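Local coordinates for hypothetical protein (Catenulispora acidiphila, PDB 4H3U), which is of unproven function but has a ketosteroid isomerase-like, SnoaL-type fold and is a potential agent in trimethylamine metabolism, at residues 72-75 and 76-79; 92-96 and 97-101. All coordinates share one frame; numbering follows the deposited sequence. Where two conformers were deposited one is given.

Interaction 1: 72-75 and 76-79; sequences SGWK and ARTD
K75 and D79 form an i to i+4 salt bridge along one helix. K75 NZ lies 2.9 Å from D79 OD1, on the syn lone pair of that oxygen, and makes a longer, weak bond to D79 OD2 at 3.1 Å. The lysine chain leaves with CG anti to the backbone N (chi1 168°) and bends once, at chi2, which brings NZ in front of the two carboxylate oxygens. The same ammonium donates to the carbonyls of W38 and G40, so a methionine here would probably leave the D79 carboxylate without this counter-charge and both carbonyls without this donor. This stretch belongs to helix 68-81 of the SnoaL-like, ketosteroid isomerase-type fold, and its backbone bonds run regularly from A76 N to S72 O through D79 N to K75 O. W74 O takes two donors from T78, the amide N and OG1, each at 2.9 Å and from opposite faces of the carbonyl plane. OG1 of T78 also sits 3.7 Å above the W74 ring, over its centre. At the ring edge, W74 CE3 stands over the face of the R77 guanidinium, 3.7 Å from R77 CZ, the two planes 71° apart. Y56 and W38 bring further rings against W74.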
loop_
_atom_site.group_PDB
_atom_site.type_symbol
_atom_site.label_atom_id
_atom_site.label_comp_id
_atom_site.label_asym_id
_atom_site.label_seq_id
_atom_site.Cartn_x
_atom_site.Cartn_y
_atom_site.Cartn_z
ATOM N N SER A 72 5.108 5.535 19.515
ATOM C CA SER A 72 4.108 6.328 20.199
ATOM C C SER A 72 4.221 7.801 19.729
ATOM O O SER A 72 3.204 8.474 19.509
ATOM C CB SER A 72 4.341 6.223 21.676
ATOM O OG SER A 72 4.073 4.927 22.135
ATOM N N GLY A 73 5.443 8.299 19.543
ATOM C CA GLY A 73 5.663 9.636 19.025
ATOM C C GLY A 73 5.079 9.868 17.656
ATOM O O GLY A 73 4.683 11.011 17.353
ATOM N N TRP A 74 4.976 8.848 16.807
ATOM C CA TRP A 74 4.351 8.970 15.493
ATOM C C TRP A 74 2.836 9.151 15.622
ATOM O O TRP A 74 2.261 9.958 14.896
ATOM C CB TRP A 74 4.727 7.754 14.623
ATOM C CG TRP A 74 4.059 7.708 13.272
ATOM C CD1 TRP A 74 3.255 6.718 12.807
ATOM C CD2 TRP A 74 4.172 8.671 12.206
ATOM N NE1 TRP A 74 2.858 6.991 11.526
ATOM C CE2 TRP A 74 3.373 8.208 11.150
ATOM C CE3 TRP A 74 4.812 9.915 12.067
ATOM C CZ2 TRP A 74 3.272 8.889 9.938
ATOM C CZ3 TRP A 74 4.700 10.585 10.885
ATOM C CH2 TRP A 74 3.929 10.102 9.838
ATOM N N LYS A 75 2.194 8.460 16.552
ATOM C CA LYS A 75 0.781 8.723 16.831
ATOM C C LYS A 75 0.629 10.154 17.328
ATOM O O LYS A 75 -0.287 10.868 16.882
ATOM C CB LYS A 75 0.253 7.690 17.814
ATOM C CG LYS A 75 -1.140 8.014 18.424
ATOM C CD LYS A 75 -2.260 8.198 17.445
ATOM C CE LYS A 75 -3.595 8.327 18.231
ATOM N NZ LYS A 75 -4.684 8.837 17.374
ATOM N N ALA A 76 1.483 10.609 18.243
ATOM C CA ALA A 76 1.402 11.970 18.727
ATOM C C ALA A 76 1.577 13.006 17.600
ATOM O O ALA A 76 0.828 13.982 17.523
ATOM C CB ALA A 76 2.402 12.220 19.848
ATOM N N ARG A 77 2.545 12.798 16.728
ATOM C CA ARG A 77 2.818 13.694 15.620
ATOM C C ARG A 77 1.670 13.733 14.632
ATOM O O ARG A 77 1.314 14.785 14.091
ATOM C CB ARG A 77 4.114 13.297 14.934
ATOM C CG ARG A 77 5.392 13.549 15.736
ATOM C CD ARG A 77 6.591 12.677 15.272
ATOM N NE ARG A 77 6.913 12.822 13.854
ATOM C CZ ARG A 77 7.688 11.981 13.164
ATOM N NH1 ARG A 77 8.159 10.867 13.740
ATOM N NH2 ARG A 77 7.947 12.221 11.871
ATOM N N THR A 78 1.113 12.567 14.354
ATOM C CA THR A 78 -0.015 12.487 13.451
ATOM C C THR A 78 -1.198 13.275 14.037
ATOM O O THR A 78 -1.828 14.052 13.315
ATOM C CB THR A 78 -0.370 11.015 13.168
ATOM O OG1 THR A 78 0.723 10.340 12.510
ATOM C CG2 THR A 78 -1.535 10.910 12.277
ATOM N N ASP A 79 -1.485 13.077 15.317
ATOM C CA ASP A 79 -2.582 13.812 15.971
ATOM C C ASP A 79 -2.360 15.307 16.002
ATOM O O ASP A 79 -3.297 16.093 15.963
ATOM C CB ASP A 79 -2.813 13.321 17.391
ATOM C CG ASP A 79 -3.463 11.940 17.473
ATOM O OD1 ASP A 79 -3.999 11.456 16.460
ATOM O OD2 ASP A 79 -3.509 11.412 18.605
#

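Interaction 2: 92-96 and 97-101; sequences AYRAG and DHVTI. With CD (cadmium ion), chain F.
H98, the last residue of the turn, pairs with A95, whose O lies in plane at the edge of the imidazole, while H98 NE2 binds a cadmium ion at 2.2 Å, alongside a water and four further atoms from outside residues 92-101. The A95-H98 pair closes a type II' turn over G96 and D97, where G96 has the positive phi (62°) that favours glycine. R94 braces this turn from its other face: R94 NH2 donates to G96 O at 3.0 Å, nearly straight (169°) and in the guanidinium plane, and also bonds T126 OG1. V99 CG2 packs over the face of the guanidinium, 3.5 Å from R94 CZ. Strands 82-95 and 98-109 form an antiparallel hairpin of the curved sheet of the SnoaL-like fold, with hydrogen-bonded pairs Y93-T100 and A95-H98. On the face shared with H98, in one of the two deposited conformers of Y93, T100 CB lies over the ring face beside Y93 CE1, 3.4 Å from it. A water lies 2.9 Å from T100 OG1. This face meets the second subunit, where T100 OG1 pairs with T100 OG1 of the second subunit, and the Y93 and H98 rings stack on H98 and Y93 of the second subunit. R94, V99 and the A92-I101 pair face the other way, V99 and I101 touching V31 of helix 29-39.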
loop_
_atom_site.group_PDB
_atom_site.type_symbol
_atom_site.label_atom_id
_atom_site.label_comp_id
_atom_site.label_asym_id
_atom_site.label_seq_id
_atom_site.Cartn_x
_atom_site.Cartn_y
_atom_site.Cartn_z
ATOM N N ALA A 92 -9.050 -8.398 7.550
ATOM C CA ALA A 92 -7.694 -8.698 7.888
ATOM C C ALA A 92 -7.516 -10.194 7.860
ATOM O O ALA A 92 -8.472 -10.933 8.077
ATOM C CB ALA A 92 -7.311 -8.124 9.244
ATOM N N TYR A 93 -6.284 -10.651 7.612
ATOM C CA TYR A 93 -5.977 -12.059 7.459
ATOM C C TYR A 93 -4.521 -12.366 7.822
ATOM O O TYR A 93 -3.610 -11.667 7.407
ATOM C CB TYR A 93 -6.375 -12.491 6.035
ATOM C CG TYR A 93 -6.172 -11.461 4.908
ATOM C CD1 TYR A 93 -5.011 -11.448 4.129
ATOM C CD2 TYR A 93 -7.174 -10.517 4.614
ATOM C CE1 TYR A 93 -4.859 -10.512 3.127
ATOM C CE2 TYR A 93 -7.015 -9.602 3.601
ATOM C CZ TYR A 93 -5.853 -9.601 2.867
ATOM O OH TYR A 93 -5.680 -8.705 1.857
ATOM N N ARG A 94 -4.310 -13.464 8.545
ATOM C CA ARG A 94 -3.025 -13.891 9.063
ATOM C C ARG A 94 -2.511 -15.090 8.268
ATOM O O ARG A 94 -3.262 -16.016 7.988
ATOM C CB ARG A 94 -3.172 -14.379 10.555
ATOM C CG ARG A 94 -1.846 -14.913 11.101
ATOM C CD ARG A 94 -1.833 -15.310 12.567
ATOM N NE ARG A 94 -1.948 -14.162 13.464
ATOM C CZ ARG A 94 -0.955 -13.379 13.894
ATOM N NH1 ARG A 94 -1.239 -12.417 14.761
ATOM N NH2 ARG A 94 0.295 -13.512 13.472
ATOM N N ALA A 95 -1.211 -15.067 8.005
ATOM C CA ALA A 95 -0.449 -16.146 7.385
ATOM C C ALA A 95 0.806 -16.271 8.253
ATOM O O ALA A 95 1.775 -15.555 8.079
ATOM C CB ALA A 95 -0.119 -15.842 5.938
ATOM N N GLY A 96 0.760 -17.205 9.205
ATOM C CA GLY A 96 1.903 -17.405 10.100
ATOM C C GLY A 96 2.184 -16.165 10.926
ATOM O O GLY A 96 1.314 -15.672 11.634
ATOM N N ASP A 97 3.406 -15.647 10.831
ATOM C CA ASP A 97 3.746 -14.451 11.579
ATOM C C ASP A 97 3.404 -13.154 10.839
ATOM O O ASP A 97 3.771 -12.095 11.293
ATOM C CB ASP A 97 5.231 -14.427 11.875
ATOM C CG ASP A 97 5.652 -15.511 12.837
ATOM O OD1 ASP A 97 4.905 -15.816 13.816
ATOM O OD2 ASP A 97 6.753 -16.024 12.621
ATOM N N HIS A 98 2.690 -13.248 9.731
ATOM C CA HIS A 98 2.350 -12.078 8.935
ATOM C C HIS A 98 0.879 -11.815 8.998
ATOM O O HIS A 98 0.067 -12.728 8.993
ATOM C CB HIS A 98 2.751 -12.332 7.489
ATOM C CG HIS A 98 4.205 -12.643 7.322
ATOM N ND1 HIS A 98 5.142 -11.660 7.092
ATOM C CD2 HIS A 98 4.884 -13.794 7.453
ATOM C CE1 HIS A 98 6.340 -12.198 7.056
ATOM N NE2 HIS A 98 6.218 -13.505 7.246
ATOM N N VAL A 99 0.505 -10.568 9.168
ATOM C CA VAL A 99 -0.884 -10.151 9.180
ATOM C C VAL A 99 -1.026 -9.025 8.135
ATOM O O VAL A 99 -0.235 -8.087 8.085
ATOM C CB VAL A 99 -1.302 -9.639 10.577
ATOM C CG1 VAL A 99 -2.720 -9.133 10.572
ATOM C CG2 VAL A 99 -1.132 -10.721 11.639
ATOM N N THR A 100 -2.063 -9.149 7.321
ATOM C CA THR A 100 -2.423 -8.125 6.362
ATOM C C THR A 100 -3.716 -7.473 6.793
ATOM O O THR A 100 -4.691 -8.178 7.117
ATOM C CB THR A 100 -2.566 -8.725 4.970
ATOM O OG1 THR A 100 -1.352 -9.355 4.608
ATOM C CG2 THR A 100 -2.986 -7.676 3.957
ATOM N N ILE A 101 -3.731 -6.137 6.775
ATOM C CA ILE A 101 -4.887 -5.369 7.147
ATOM C C ILE A 101 -5.340 -4.502 5.996
ATOM O O ILE A 101 -4.535 -3.754 5.445
ATOM C CB ILE A 101 -4.582 -4.455 8.342
ATOM C CG1 ILE A 101 -4.012 -5.209 9.535
ATOM C CG2 ILE A 101 -5.833 -3.681 8.760
ATOM C CD1 ILE A 101 -3.433 -4.331 10.619
HETATM CD CD CD F . 7.727 -15.133 7.347
HETATM O O HOH W 1 -1.523 -11.955 5.987
HETATM O O HOH W 2 8.428 -14.289 9.404
#

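From the N terminus, the chain first reaches interaction 1, within helix 68-81, and then runs directly into strand 82-95, whose far end opens interaction 2. The two are in series, neither nested nor crossed. Interaction 1 closes no loop, being successive turns of one helix, whereas interaction 2 closes the tight turn between strands 82-95 and 98-109. They lie on opposite sides of the chain's centre, about 24 Å between centres and about 13 Å between nearest atoms. The helix of interaction 1 lies against strand 63-66 and helix 43-47; interaction 2 ties the outermost strand 82-95 to 98-109, next to 116-127, and faces the second subunit.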